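Local coordinates for protein L-tyrosine isonitrile synthase (PDB 3E59) that makes the isonitrile group on L-tyrosine, taking the carbon atom from C2 of ribulose 5-phosphate, in the biosynthesis of paerucumarin, at residues I125-I130 and Q169-L174. Residues are numbered along the deposited sequence; the frame is centred on the assembly and turned at random.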
ATOM      1  N   ILE A 125      14.187  -5.658   6.416  1.00 45.87           N
ATOM      2  CA  ILE A 125      13.401  -6.819   6.787  1.00 43.44           C
ATOM      3  C   ILE A 125      14.010  -7.953   5.977  1.00 42.45           C
ATOM      4  O   ILE A 125      14.120  -7.851   4.752  1.00 41.95           O
ATOM      5  CB  ILE A 125      11.895  -6.605   6.476  1.00 43.25           C
ATOM      6  CG1 ILE A 125      11.347  -5.424   7.291  1.00 42.85           C
ATOM      7  CG2 ILE A 125      11.072  -7.869   6.757  1.00 40.35           C
ATOM      8  CD1 ILE A 125      10.112  -4.768   6.689  1.00 42.69           C
ATOM      9  N   GLY A 126      14.447  -9.011   6.667  1.00 42.74           N
ATOM     10  CA  GLY A 126      15.105 -10.145   6.013  1.00 41.16           C
ATOM     11  C   GLY A 126      14.156 -10.899   5.100  1.00 41.36           C
ATOM     12  O   GLY A 126      12.940 -10.853   5.299  1.00 39.94           O
ATOM     13  N   ASP A 127      14.707 -11.596   4.105  1.00 40.02           N
ATOM     14  CA  ASP A 127      13.893 -12.307   3.113  1.00 42.21           C
ATOM     15  C   ASP A 127      13.022 -13.431   3.693  1.00 43.68           C
ATOM     16  O   ASP A 127      11.972 -13.771   3.118  1.00 44.30           O
ATOM     17  CB  ASP A 127      14.782 -12.855   1.996  1.00 43.51           C
ATOM     18  CG  ASP A 127      15.135 -11.805   0.973  1.00 46.28           C
ATOM     19  OD1 ASP A 127      16.299 -11.795   0.513  1.00 45.28           O
ATOM     20  OD2 ASP A 127      14.249 -10.982   0.630  1.00 46.57           O
ATOM     21  N   ALA A 128      13.468 -14.010   4.810  1.00 40.67           N
ATOM     22  CA  ALA A 128      12.701 -15.021   5.541  1.00 39.65           C
ATOM     23  C   ALA A 128      11.455 -14.408   6.145  1.00 39.21           C
ATOM     24  O   ALA A 128      10.392 -15.017   6.123  1.00 39.92           O
ATOM     25  CB  ALA A 128      13.551 -15.667   6.632  1.00 36.96           C
ATOM     26  N   HIS A 129      11.589 -13.202   6.694  1.00 41.68           N
ATOM     27  CA  HIS A 129      10.445 -12.489   7.253  1.00 44.38           C
ATOM     28  C   HIS A 129       9.420 -12.171   6.166  1.00 43.64           C
ATOM     29  O   HIS A 129       8.213 -12.362   6.367  1.00 42.73           O
ATOM     30  CB  HIS A 129      10.888 -11.207   7.963  1.00 47.11           C
ATOM     31  CG  HIS A 129      11.417 -11.431   9.345  1.00 51.27           C
ATOM     32  ND1 HIS A 129      10.596 -11.531  10.448  1.00 53.36           N
ATOM     33  CD2 HIS A 129      12.683 -11.572   9.805  1.00 52.64           C
ATOM     34  CE1 HIS A 129      11.333 -11.717  11.528  1.00 54.18           C
ATOM     35  NE2 HIS A 129      12.603 -11.745  11.166  1.00 54.01           N
ATOM     36  N   ILE A 130       9.915 -11.695   5.017  1.00 40.65           N
ATOM     37  CA  ILE A 130       9.064 -11.381   3.865  1.00 41.37           C
ATOM     38  C   ILE A 130       8.305 -12.628   3.379  1.00 42.48           C
ATOM     39  O   ILE A 130       7.088 -12.577   3.172  1.00 44.45           O
ATOM     40  CB  ILE A 130       9.873 -10.707   2.712  1.00 38.33           C
ATOM     41  CG1 ILE A 130      10.388  -9.334   3.155  1.00 35.24           C
ATOM     42  CG2 ILE A 130       9.032 -10.555   1.432  1.00 37.60           C
ATOM     43  CD1 ILE A 130      11.572  -8.914   2.388  1.00 37.27           C
ATOM     44  N   GLN A 169      19.290 -11.590  -6.681  1.00 44.74           N
ATOM     45  CA  GLN A 169      19.246 -11.598  -8.148  1.00 46.10           C
ATOM     46  C   GLN A 169      17.892 -11.175  -8.741  1.00 44.57           C
ATOM     47  O   GLN A 169      17.842 -10.609  -9.835  1.00 43.57           O
ATOM     48  CB  GLN A 169      19.673 -12.961  -8.693  1.00 47.77           C
ATOM     49  CG  GLN A 169      21.183 -13.128  -8.753  1.00 51.92           C
ATOM     50  CD  GLN A 169      21.621 -14.559  -9.019  1.00 54.37           C
ATOM     51  OE1 GLN A 169      21.028 -15.512  -8.505  1.00 54.78           O
ATOM     52  NE2 GLN A 169      22.673 -14.715  -9.815  1.00 54.68           N
ATOM     53  N   LEU A 170      16.803 -11.453  -8.024  1.00 42.41           N
ATOM     54  CA  LEU A 170      15.480 -10.987  -8.423  1.00 42.21           C
ATOM     55  C   LEU A 170      15.450  -9.467  -8.378  1.00 41.87           C
ATOM     56  O   LEU A 170      15.063  -8.815  -9.355  1.00 40.75           O
ATOM     57  CB  LEU A 170      14.393 -11.548  -7.503  1.00 43.49           C
ATOM     58  CG  LEU A 170      13.621 -12.799  -7.914  1.00 44.50           C
ATOM     59  CD1 LEU A 170      12.636 -13.179  -6.807  1.00 43.12           C
ATOM     60  CD2 LEU A 170      12.894 -12.612  -9.247  1.00 44.79           C
ATOM     61  N   ARG A 171      15.890  -8.919  -7.242  1.00 40.03           N
ATOM     62  CA  ARG A 171      15.990  -7.488  -7.048  1.00 39.09           C
ATOM     63  C   ARG A 171      16.842  -6.827  -8.133  1.00 39.90           C
ATOM     64  O   ARG A 171      16.452  -5.793  -8.680  1.00 41.89           O
ATOM     65  CB  ARG A 171      16.500  -7.167  -5.639  1.00 39.34           C
ATOM     66  CG  ARG A 171      15.427  -7.350  -4.572  1.00 42.16           C
ATOM     67  CD  ARG A 171      15.860  -6.861  -3.186  1.00 38.57           C
ATOM     68  NE  ARG A 171      16.689  -7.845  -2.489  1.00 38.91           N
ATOM     69  CZ  ARG A 171      16.227  -8.833  -1.723  1.00 39.38           C
ATOM     70  NH1 ARG A 171      14.921  -9.002  -1.544  1.00 40.85           N
ATOM     71  NH2 ARG A 171      17.081  -9.674  -1.140  1.00 39.60           N
ATOM     72  N   GLN A 172      17.981  -7.439  -8.458  1.00 39.50           N
ATOM     73  CA  GLN A 172      18.868  -6.941  -9.518  1.00 39.36           C
ATOM     74  C   GLN A 172      18.242  -6.995 -10.918  1.00 38.42           C
ATOM     75  O   GLN A 172      18.535  -6.148 -11.770  1.00 37.74           O
ATOM     76  CB  GLN A 172      20.213  -7.683  -9.504  1.00 41.51           C
ATOM     77  CG  GLN A 172      21.186  -7.197  -8.414  1.00 46.30           C
ATOM     78  CD  GLN A 172      21.432  -5.684  -8.459  1.00 48.93           C
ATOM     79  OE1 GLN A 172      21.647  -5.099  -9.531  1.00 50.15           O
ATOM     80  NE2 GLN A 172      21.405  -5.048  -7.290  1.00 49.49           N
ATOM     81  N   LEU A 173      17.400  -8.001 -11.155  1.00 36.17           N
ATOM     82  CA  LEU A 173      16.614  -8.076 -12.399  1.00 38.21           C
ATOM     83  C   LEU A 173      15.570  -6.964 -12.511  1.00 35.64           C
ATOM     84  O   LEU A 173      15.386  -6.417 -13.596  1.00 36.69           O
ATOM     85  CB  LEU A 173      15.948  -9.453 -12.577  1.00 38.06           C
ATOM     86  CG  LEU A 173      16.848 -10.655 -12.885  1.00 37.90           C
ATOM     87  CD1 LEU A 173      15.999 -11.915 -12.978  1.00 38.71           C
ATOM     88  CD2 LEU A 173      17.645 -10.444 -14.163  1.00 37.21           C
ATOM     89  N   LEU A 174      14.895  -6.643 -11.403  1.00 35.48           N
ATOM     90  CA  LEU A 174      13.958  -5.504 -11.334  1.00 35.30           C
ATOM     91  C   LEU A 174      14.659  -4.162 -11.566  1.00 38.14           C
ATOM     92  O   LEU A 174      14.188  -3.332 -12.340  1.00 37.11           O
ATOM     93  CB  LEU A 174      13.235  -5.460  -9.978  1.00 36.46           C
ATOM     94  CG  LEU A 174      12.264  -4.278  -9.753  1.00 36.79           C
ATOM     95  CD1 LEU A 174      11.051  -4.379 -10.655  1.00 35.81           C
ATOM     96  CD2 LEU A 174      11.843  -4.118  -8.297  1.00 37.68           C
TER
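R171 and D127 alone carry this contact, as a bidentate salt bridge between two helices. Along 169-174, R171 is the residue that reaches across to D127. D127 CA and R171 CA lie 11.4 Å apart. The two side chains come from opposite directions to close the gap. The arginine chain bends at chi3 (-81°), which turns the guanidinium end-on to the carboxylate. R171 NH2 donates to D127 OD1 at 2.8 Å, almost straight at 174°. R171 NH1 donates to D127 OD2 at 3.0 Å. Both oxygens accept through their syn lone pairs. The two flat groups are nearly coplanar, 15° apart, as in the classic end-on arginine-carboxylate pair. Two parallel bonds of this kind fix the rotation of both groups.

The bridge ties helix 167-178 to the first turn of helix 127-144, where G126 is the N-cap. In the chain, helix 127-144 comes between strands 108-112 and 149-151 of the five-stranded parallel sheet, and helix 167-178 follows the latter strand. D127 is the first residue of its helix, and its negative charge there probably suits the helix dipole. E168 forms a second salt bridge, with R171 NE. R117 of helix 116-119 makes a salt bridge through NH1 to D127 OD2, and its backbone O accepts a hydrogen bond from R171 NH1, which links a third helix to the pair. R171 is buried, and these bonds engage all three of its guanidinium nitrogens. Further along, L174 meets A239 and L243 of helix 219-247.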